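Local atomic coordinates of Myo-inositol 2-dehydrogenase (Thermotoga maritima, PDB entry 3EZY), a protein that catalyses the NAD(+)-dependent oxidation of myo-inositol to 2-keto-myo-inositol (scyllo-inosose), probably as a step in myo-inositol degradation. Residues L99-A102 / D103-M107; M311-L314 / L315-A319; T76-E79 / L80-C84. All coordinates share one frame; numbering follows the deposited sequence. Where two conformers were deposited one is given.

Contact 1 of 3, residues L99-A102 / D103-M107; sequences LNLA and DVDRM
Asn100 and Asp103 meet at the start of helix 101-114, the helix that crosses from strand 90-94 to strand 118-121 in the Rossmann domain. Asn100 is the N-cap. Its CG stands trans to the backbone N (chi1 -178°), which turns the amide toward the first turn, where OD1 takes up the N-H of Asp103 at an OD1 to N distance of 2.9 Å. That donor comes in the carbonyl plane on a lone pair, with a C=O...N angle of 141°. A second, weak bond reaches the same oxygen from Ala102 N at 3.0 Å, so one amide oxygen serves two N-H groups at the helix start.

The Asp103 carboxylate lies across the Asn100 side chain, its plane turned 41° from the amide, and OD2 rests 3.7 Å from Asn100 CB. This is contact by packing; no bond is made between the two side chains. A negative charge so close to the helix start probably interacts favourably with the helix dipole. With an alanine here, the flank of Asn100 CB and CG would lose its neighbour and the helix start would probably lose a favourable negative charge, although both N-H groups on OD1 would keep their acceptor.

On another side of this first turn, Leu101 and Asp105 also lie at a slant, with Leu101 CG 4.0 Å from Asp105 OD2. The other carboxylate oxygen of Asp105, OD1, forms a salt bridge with Lys310 of helix 306-325, against which Leu101 and Val104 also pack. The regular helical bonding has already begun: Val104 N donates to Asn100 O at 3.1 Å, and Val104 CG2 sits 3.7 Å from that same oxygen.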
ATOM      1  N   LEU A  99     -37.442 -12.024 -12.132  1.00 29.23           N
ATOM      2  CA  LEU A  99     -36.906 -11.659 -13.426  1.00 28.90           C
ATOM      3  C   LEU A  99     -38.004 -11.143 -14.329  1.00 29.51           C
ATOM      4  O   LEU A  99     -37.731 -10.783 -15.449  1.00 29.03           O
ATOM      5  CB  LEU A  99     -36.208 -12.840 -14.115  1.00 28.68           C
ATOM      6  CG  LEU A  99     -35.159 -13.492 -13.205  1.00 27.51           C
ATOM      7  CD1 LEU A  99     -34.597 -14.825 -13.755  1.00 27.70           C
ATOM      8  CD2 LEU A  99     -34.089 -12.526 -12.802  1.00 25.92           C
ATOM      9  N   ASN A 100     -39.238 -11.103 -13.829  1.00 29.74           N
ATOM     10  CA  ASN A 100     -40.387 -10.708 -14.641  1.00 30.43           C
ATOM     11  C   ASN A 100     -40.936  -9.368 -14.182  1.00 29.71           C
ATOM     12  O   ASN A 100     -41.467  -9.226 -13.083  1.00 29.35           O
ATOM     13  CB  ASN A 100     -41.463 -11.784 -14.547  1.00 30.77           C
ATOM     14  CG  ASN A 100     -42.657 -11.471 -15.405  1.00 34.10           C
ATOM     15  OD1 ASN A 100     -43.481 -10.630 -15.055  1.00 35.13           O
ATOM     16  ND2 ASN A 100     -42.746 -12.137 -16.557  1.00 35.04           N
ATOM     17  N   LEU A 101     -40.815  -8.362 -15.022  1.00 30.30           N
ATOM     18  CA  LEU A 101     -41.206  -7.021 -14.620  1.00 31.09           C
ATOM     19  C   LEU A 101     -42.635  -6.903 -14.127  1.00 31.04           C
ATOM     20  O   LEU A 101     -42.910  -6.109 -13.247  1.00 31.42           O
ATOM     21  CB  LEU A 101     -41.018  -6.058 -15.776  1.00 32.31           C
ATOM     22  CG  LEU A 101     -41.416  -4.654 -15.346  1.00 35.42           C
ATOM     23  CD1 LEU A 101     -40.421  -4.213 -14.278  1.00 37.20           C
ATOM     24  CD2 LEU A 101     -41.424  -3.678 -16.552  1.00 39.26           C
ATOM     25  N   ALA A 102     -43.555  -7.662 -14.718  1.00 31.54           N
ATOM     26  CA  ALA A 102     -44.966  -7.554 -14.340  1.00 32.06           C
ATOM     27  C   ALA A 102     -45.105  -8.113 -12.936  1.00 31.20           C
ATOM     28  O   ALA A 102     -45.728  -7.519 -12.097  1.00 31.53           O
ATOM     29  CB  ALA A 102     -45.859  -8.313 -15.342  1.00 32.17           C
ATOM     30  N   ASP A 103     -44.469  -9.240 -12.665  1.00 31.19           N
ATOM     31  CA  ASP A 103     -44.430  -9.744 -11.282  1.00 30.98           C
ATOM     32  C   ASP A 103     -43.899  -8.740 -10.262  1.00 29.84           C
ATOM     33  O   ASP A 103     -44.418  -8.620  -9.150  1.00 29.84           O
ATOM     34  CB  ASP A 103     -43.640 -11.047 -11.205  1.00 31.11           C
ATOM     35  CG  ASP A 103     -44.416 -12.220 -11.782  1.00 33.45           C
ATOM     36  OD1 ASP A 103     -45.658 -12.119 -11.867  1.00 37.11           O
ATOM     37  OD2 ASP A 103     -43.801 -13.242 -12.146  1.00 35.63           O
ATOM     38  N   VAL A 104     -42.848  -8.013 -10.615  1.00 28.54           N
ATOM     39  CA  VAL A 104     -42.333  -7.026  -9.675  1.00 26.98           C
ATOM     40  C   VAL A 104     -43.369  -5.936  -9.435  1.00 26.46           C
ATOM     41  O   VAL A 104     -43.513  -5.454  -8.318  1.00 25.48           O
ATOM     42  CB  VAL A 104     -40.992  -6.391 -10.192  1.00 27.20           C
ATOM     43  CG1 VAL A 104     -40.561  -5.262  -9.287  1.00 25.93           C
ATOM     44  CG2 VAL A 104     -39.923  -7.478 -10.268  1.00 24.68           C
ATOM     45  N   ASP A 105     -44.085  -5.521 -10.486  1.00 26.52           N
ATOM     46  CA  ASP A 105     -45.124  -4.470 -10.305  1.00 27.77           C
ATOM     47  C   ASP A 105     -46.231  -4.989  -9.385  1.00 27.04           C
ATOM     48  O   ASP A 105     -46.714  -4.293  -8.504  1.00 27.38           O
ATOM     49  CB  ASP A 105     -45.687  -3.975 -11.666  1.00 28.11           C
ATOM     50  CG  ASP A 105     -44.730  -2.986 -12.388  1.00 31.79           C
ATOM     51  OD1 ASP A 105     -44.007  -2.213 -11.694  1.00 34.13           O
ATOM     52  OD2 ASP A 105     -44.683  -2.990 -13.652  1.00 34.24           O
ATOM     53  N   ARG A 106     -46.613  -6.239  -9.554  1.00 27.35           N
ATOM     54  CA  ARG A 106     -47.636  -6.826  -8.678  0.50 28.30           C
ATOM     55  C   ARG A 106     -47.200  -6.943  -7.222  1.00 28.00           C
ATOM     56  O   ARG A 106     -47.973  -6.646  -6.291  1.00 28.66           O
ATOM     57  CB  ARG A 106     -48.074  -8.191  -9.186  0.50 28.54           C
ATOM     58  CG  ARG A 106     -49.422  -8.174  -9.890  0.50 31.93           C
ATOM     59  CD  ARG A 106     -50.246  -9.393  -9.502  0.50 36.04           C
ATOM     60  NE  ARG A 106     -51.128  -9.124  -8.368  0.50 38.50           N
ATOM     61  CZ  ARG A 106     -51.854 -10.063  -7.768  0.50 39.44           C
ATOM     62  NH1 ARG A 106     -51.791 -11.316  -8.203  0.50 38.32           N
ATOM     63  NH2 ARG A 106     -52.641  -9.754  -6.741  0.50 39.94           N
ATOM     64  N   MET A 107     -45.952  -7.378  -7.012  1.00 27.87           N
ATOM     65  CA  MET A 107     -45.354  -7.491  -5.662  1.00 25.75           C
ATOM     66  C   MET A 107     -45.400  -6.139  -4.928  1.00 25.92           C
ATOM     67  O   MET A 107     -45.845  -6.024  -3.779  1.00 25.73           O
ATOM     68  CB  MET A 107     -43.896  -8.012  -5.806  1.00 25.28           C
ATOM     69  CG  MET A 107     -43.766  -9.473  -6.338  1.00 25.33           C
ATOM     70  SD  MET A 107     -42.124  -9.991  -7.005  1.00 17.53           S
ATOM     71  CE  MET A 107     -41.309 -10.275  -5.442  1.00 19.95           C
TER

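Contact 2 of 3, residues M311-L314 / L315-A319; sequences MALL and LGYAA
From Met311 to Ala319 the backbone runs as regular alpha helix, four successive N-H groups, Leu315 to Ala318, each donating to the carbonyl four residues earlier, with Leu315 N to Met311 O at 2.9 Å. The stretch lies within helix 306-325, which packs on helix 174-185.

The main side-chain meeting is between Leu313 and Tyr317, one turn apart. They lie side by side and point the same way. Leu313 CG is trans to its backbone N (chi1 178°), which, with chi2 near +60°, carries CD1 forward to 3.5 Å from Tyr317 CE2. The methyl meets the CD2-CE2 side of the ring obliquely, and Leu313 CG backs it up at 3.8 Å from Tyr317 CE2. Nearer its base the ring passes close to the backbone, with CD2 3.6 Å from Leu313 O, the same oxygen that accepts from Tyr317 N. Leu171 of helix 169-172 touches both side chains.

On another side of the helix, Leu315 folds back over the preceding turn. With CG trans to the carbonyl carbon (chi1 -75°), the branch lies against Met311 O, and CG comes within 3.5 Å of it. Its side chain also packs on Phe178 of helix 174-185 and on Val189 and Val192 of strand 189-197. Ala318 CB, smaller, simply sits 3.7 Å from Leu314 O.

The phenol combines two kinds of contact: its carbon flank rests on leucine, while OH probably makes a short hydrogen bond to Leu99 O, a carbonyl at the approach to helix 101-114. The ring is thus held along its flank and probably at its polar end too, a bond that would tie helix 306-325 to the Rossmann domain.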
ATOM      1  N   MET A 311     -35.905  -0.959 -10.392  1.00 23.41           N
ATOM      2  CA  MET A 311     -34.957  -0.178 -11.207  1.00 23.84           C
ATOM      3  C   MET A 311     -33.744  -1.006 -11.648  1.00 23.49           C
ATOM      4  O   MET A 311     -33.293  -0.941 -12.802  1.00 24.23           O
ATOM      5  CB  MET A 311     -34.497   1.058 -10.443  1.00 23.93           C
ATOM      6  CG  MET A 311     -35.634   2.069 -10.125  1.00 28.68           C
ATOM      7  SD  MET A 311     -36.421   2.752 -11.651  1.00 35.35           S
ATOM      8  CE  MET A 311     -34.976   2.825 -12.798  1.00 20.87           C
ATOM      9  N   ALA A 312     -33.204  -1.788 -10.736  1.00 23.48           N
ATOM     10  CA  ALA A 312     -32.072  -2.662 -11.088  1.00 22.90           C
ATOM     11  C   ALA A 312     -32.466  -3.643 -12.196  1.00 22.39           C
ATOM     12  O   ALA A 312     -31.681  -3.924 -13.084  1.00 23.79           O
ATOM     13  CB  ALA A 312     -31.611  -3.413  -9.877  1.00 20.78           C
ATOM     14  N   LEU A 313     -33.672  -4.193 -12.117  1.00 22.80           N
ATOM     15  CA  LEU A 313     -34.156  -5.112 -13.158  1.00 23.07           C
ATOM     16  C   LEU A 313     -34.312  -4.395 -14.500  1.00 22.44           C
ATOM     17  O   LEU A 313     -33.953  -4.939 -15.527  1.00 21.92           O
ATOM     18  CB  LEU A 313     -35.501  -5.743 -12.775  1.00 22.80           C
ATOM     19  CG  LEU A 313     -36.145  -6.684 -13.811  1.00 24.15           C
ATOM     20  CD1 LEU A 313     -35.217  -7.860 -14.136  1.00 25.74           C
ATOM     21  CD2 LEU A 313     -37.529  -7.238 -13.297  1.00 24.21           C
ATOM     22  N   LEU A 314     -34.856  -3.191 -14.481  1.00 22.94           N
ATOM     23  CA  LEU A 314     -35.010  -2.434 -15.727  1.00 23.52           C
ATOM     24  C   LEU A 314     -33.646  -2.150 -16.354  1.00 23.32           C
ATOM     25  O   LEU A 314     -33.492  -2.257 -17.556  1.00 25.24           O
ATOM     26  CB  LEU A 314     -35.785  -1.140 -15.495  1.00 23.22           C
ATOM     27  CG  LEU A 314     -37.317  -1.296 -15.285  1.00 27.19           C
ATOM     28  CD1 LEU A 314     -37.907  -0.080 -14.609  1.00 27.59           C
ATOM     29  CD2 LEU A 314     -38.022  -1.519 -16.623  1.00 29.19           C
ATOM     30  N   LEU A 315     -32.649  -1.801 -15.542  1.00 22.46           N
ATOM     31  CA  LEU A 315     -31.311  -1.538 -16.085  1.00 21.22           C
ATOM     32  C   LEU A 315     -30.766  -2.824 -16.710  1.00 21.02           C
ATOM     33  O   LEU A 315     -30.076  -2.791 -17.731  1.00 21.10           O
ATOM     34  CB  LEU A 315     -30.406  -0.993 -14.982  1.00 20.01           C
ATOM     35  CG  LEU A 315     -30.739   0.467 -14.646  1.00 20.95           C
ATOM     36  CD1 LEU A 315     -30.164   0.888 -13.272  1.00 18.68           C
ATOM     37  CD2 LEU A 315     -30.178   1.345 -15.767  1.00 20.82           C
ATOM     38  N   GLY A 316     -31.061  -3.959 -16.080  1.00 20.58           N
ATOM     39  CA  GLY A 316     -30.664  -5.246 -16.645  1.00 20.60           C
ATOM     40  C   GLY A 316     -31.299  -5.500 -18.026  1.00 21.93           C
ATOM     41  O   GLY A 316     -30.634  -5.953 -18.944  1.00 20.99           O
ATOM     42  N   TYR A 317     -32.599  -5.246 -18.154  1.00 22.28           N
ATOM     43  CA  TYR A 317     -33.259  -5.411 -19.430  1.00 23.25           C
ATOM     44  C   TYR A 317     -32.711  -4.462 -20.496  1.00 22.89           C
ATOM     45  O   TYR A 317     -32.549  -4.868 -21.669  1.00 23.00           O
ATOM     46  CB  TYR A 317     -34.780  -5.303 -19.254  1.00 24.62           C
ATOM     47  CG  TYR A 317     -35.347  -6.656 -18.856  1.00 27.70           C
ATOM     48  CD1 TYR A 317     -35.116  -7.772 -19.650  1.00 34.76           C
ATOM     49  CD2 TYR A 317     -36.041  -6.831 -17.689  1.00 32.17           C
ATOM     50  CE1 TYR A 317     -35.592  -9.037 -19.282  1.00 37.57           C
ATOM     51  CE2 TYR A 317     -36.546  -8.072 -17.322  1.00 32.52           C
ATOM     52  CZ  TYR A 317     -36.314  -9.170 -18.111  1.00 36.98           C
ATOM     53  OH  TYR A 317     -36.798 -10.437 -17.763  1.00 39.32           O
ATOM     54  N   ALA A 318     -32.437  -3.213 -20.114  1.00 21.87           N
ATOM     55  CA  ALA A 318     -31.792  -2.258 -21.050  1.00 22.43           C
ATOM     56  C   ALA A 318     -30.431  -2.752 -21.532  1.00 22.22           C
ATOM     57  O   ALA A 318     -30.106  -2.641 -22.717  1.00 23.44           O
ATOM     58  CB  ALA A 318     -31.656  -0.842 -20.398  1.00 21.29           C
ATOM     59  N   ALA A 319     -29.607  -3.261 -20.614  1.00 21.67           N
ATOM     60  CA  ALA A 319     -28.318  -3.855 -20.986  1.00 21.84           C
ATOM     61  C   ALA A 319     -28.447  -5.081 -21.886  1.00 22.38           C
ATOM     62  O   ALA A 319     -27.644  -5.256 -22.824  1.00 21.65           O
ATOM     63  CB  ALA A 319     -27.460  -4.218 -19.717  1.00 20.29           C
TER

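Contact 3 of 3, residues T76-E79 / L80-C84; sequences THSE and LVIAC
Leu80 lies alongside Thr76, both side chains pointing the same way, with CD1 3.7 Å from Thr76 OG1. Its CG, trans to the carbonyl carbon (chi1 -64°), folds back over the preceding turn and stands 3.4 Å from Thr76 O, the oxygen that accepts from Leu80 N at 3.2 Å. The Thr76 hydroxyl is engaged as well, hydrogen-bonded to Ser73 O and Ser72 OG. Beyond the turn, Leu80 packs on Val70, Pro56 and Ile60, and Val81 on Val91 and Cys93 of the sheet.

This is the first part of helix 77-86, the crossover between strands 67-70 and 90-94 of the Rossmann domain. The same pattern repeats along it: Val81 CG2 rests 3.4 Å from His77 O, and Ile82 CG1 lies 3.3 Å from Ser78 O. The tip of that isoleucine, CD1, reaches 3.9 Å from Ser78 OG, a loose meeting of methyl and hydroxyl.

The side chain of His77 sets out away from residues 80-84, and its ring is gripped from outside: ND1 is hydrogen-bonded to Pro96 O and NE2 to Ser72 O. Polar groups at the helix start are therefore tied to the loops after strands 67-70 and 90-94, whereas Leu80 and Val81 contribute apolar packing; the two together probably help to fix where the helix begins and how it seats on the sheet.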
ATOM      1  N   THR A  76     -40.208 -18.631  -7.209  1.00 29.03           N
ATOM      2  CA  THR A  76     -41.259 -18.647  -6.181  1.00 28.79           C
ATOM      3  C   THR A  76     -41.437 -17.292  -5.492  1.00 26.94           C
ATOM      4  O   THR A  76     -42.332 -17.131  -4.684  1.00 25.47           O
ATOM      5  CB  THR A  76     -41.008 -19.711  -5.097  1.00 28.67           C
ATOM      6  OG1 THR A  76     -39.819 -19.386  -4.374  1.00 32.26           O
ATOM      7  CG2 THR A  76     -40.809 -21.097  -5.731  1.00 32.67           C
ATOM      8  N   HIS A  77     -40.618 -16.305  -5.835  1.00 25.83           N
ATOM      9  CA  HIS A  77     -40.597 -15.074  -5.016  1.00 26.04           C
ATOM     10  C   HIS A  77     -41.889 -14.305  -5.091  1.00 25.49           C
ATOM     11  O   HIS A  77     -42.407 -13.843  -4.071  1.00 26.13           O
ATOM     12  CB  HIS A  77     -39.447 -14.126  -5.407  1.00 25.29           C
ATOM     13  CG  HIS A  77     -38.094 -14.602  -4.981  1.00 25.89           C
ATOM     14  ND1 HIS A  77     -36.931 -13.929  -5.313  1.00 24.98           N
ATOM     15  CD2 HIS A  77     -37.711 -15.682  -4.253  1.00 22.53           C
ATOM     16  CE1 HIS A  77     -35.895 -14.560  -4.782  1.00 21.68           C
ATOM     17  NE2 HIS A  77     -36.338 -15.627  -4.142  1.00 25.58           N
ATOM     18  N   SER A  78     -42.399 -14.156  -6.303  1.00 25.09           N
ATOM     19  CA  SER A  78     -43.601 -13.389  -6.523  1.00 26.27           C
ATOM     20  C   SER A  78     -44.774 -13.963  -5.722  1.00 26.34           C
ATOM     21  O   SER A  78     -45.446 -13.262  -4.987  1.00 25.91           O
ATOM     22  CB  SER A  78     -43.972 -13.413  -8.012  1.00 25.67           C
ATOM     23  OG  SER A  78     -44.929 -12.412  -8.239  1.00 31.07           O
ATOM     24  N   GLU A  79     -45.027 -15.251  -5.902  1.00 26.23           N
ATOM     25  CA  GLU A  79     -46.118 -15.885  -5.177  1.00 27.42           C
ATOM     26  C   GLU A  79     -46.009 -15.723  -3.658  1.00 25.28           C
ATOM     27  O   GLU A  79     -46.979 -15.380  -3.000  1.00 25.00           O
ATOM     28  CB  GLU A  79     -46.224 -17.374  -5.514  1.00 28.24           C
ATOM     29  CG  GLU A  79     -47.256 -18.062  -4.588  1.00 36.95           C
ATOM     30  CD  GLU A  79     -47.154 -19.585  -4.624  1.00 45.62           C
ATOM     31  OE1 GLU A  79     -47.675 -20.255  -3.698  1.00 48.95           O
ATOM     32  OE2 GLU A  79     -46.533 -20.110  -5.583  1.00 50.31           O
ATOM     33  N   LEU A  80     -44.836 -15.986  -3.103  1.00 22.98           N
ATOM     34  CA  LEU A  80     -44.637 -15.887  -1.684  1.00 21.43           C
ATOM     35  C   LEU A  80     -44.755 -14.482  -1.174  1.00 20.94           C
ATOM     36  O   LEU A  80     -45.345 -14.269  -0.119  1.00 20.04           O
ATOM     37  CB  LEU A  80     -43.285 -16.481  -1.264  1.00 22.35           C
ATOM     38  CG  LEU A  80     -43.238 -17.993  -1.563  1.00 23.64           C
ATOM     39  CD1 LEU A  80     -41.842 -18.562  -1.328  1.00 23.49           C
ATOM     40  CD2 LEU A  80     -44.331 -18.687  -0.687  1.00 24.60           C
ATOM     41  N   VAL A  81     -44.178 -13.510  -1.881  1.00 20.62           N
ATOM     42  CA  VAL A  81     -44.252 -12.125  -1.382  1.00 20.92           C
ATOM     43  C   VAL A  81     -45.720 -11.616  -1.438  1.00 22.05           C
ATOM     44  O   VAL A  81     -46.176 -10.890  -0.556  1.00 22.51           O
ATOM     45  CB  VAL A  81     -43.323 -11.195  -2.189  1.00 21.31           C
ATOM     46  CG1 VAL A  81     -43.728  -9.693  -1.957  1.00 20.26           C
ATOM     47  CG2 VAL A  81     -41.854 -11.430  -1.798  1.00 17.94           C
ATOM     48  N   ILE A  82     -46.446 -11.970  -2.491  1.00 22.33           N
ATOM     49  CA  ILE A  82     -47.866 -11.533  -2.545  1.00 24.38           C
ATOM     50  C   ILE A  82     -48.708 -12.194  -1.436  1.00 24.40           C
ATOM     51  O   ILE A  82     -49.560 -11.555  -0.810  1.00 25.96           O
ATOM     52  CB  ILE A  82     -48.483 -11.759  -3.947  1.00 25.03           C
ATOM     53  CG1 ILE A  82     -47.771 -10.869  -4.964  1.00 25.15           C
ATOM     54  CG2 ILE A  82     -50.034 -11.487  -3.914  1.00 25.75           C
ATOM     55  CD1 ILE A  82     -48.095 -11.178  -6.382  1.00 29.94           C
ATOM     56  N   ALA A  83     -48.428 -13.462  -1.176  1.00 24.42           N
ATOM     57  CA  ALA A  83     -48.982 -14.192  -0.048  1.00 24.28           C
ATOM     58  C   ALA A  83     -48.646 -13.535   1.307  1.00 24.58           C
ATOM     59  O   ALA A  83     -49.511 -13.443   2.194  1.00 23.85           O
ATOM     60  CB  ALA A  83     -48.465 -15.668  -0.080  1.00 24.97           C
ATOM     61  N   CYS A  84     -47.415 -13.056   1.510  1.00 24.08           N
ATOM     62  CA  CYS A  84     -47.170 -12.274   2.740  1.00 24.10           C
ATOM     63  C   CYS A  84     -48.068 -11.027   2.799  1.00 24.58           C
ATOM     64  O   CYS A  84     -48.538 -10.648   3.874  1.00 24.73           O
ATOM     65  CB  CYS A  84     -45.701 -11.825   2.879  1.00 23.72           C
ATOM     66  SG  CYS A  84     -44.516 -13.164   3.005  1.00 25.76           S
TER

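How the contacts relate
Along the chain the order is contact 3, contact 1, contact 2. Contacts 3 and 1 sit on consecutive crossover helices of the Rossmann domain, 77-86 and 101-114, joined through strand 90-94; their centres are 11 Å apart and they touch, Asp103 packing on Ser78, and Met107 on Ser78 and Val81. Contact 2, on helix 306-325 much later in the sequence, has its centre 13 Å from that of contact 1 and touches it through Leu313, Leu314 and the Tyr317 hydroxyl. Contacts 2 and 3 do not meet, their nearest atoms being about 10 Å apart. Helix 101-114 thus stands between them, linking the nucleotide-binding fold to a helix that packs on the large mixed sheet.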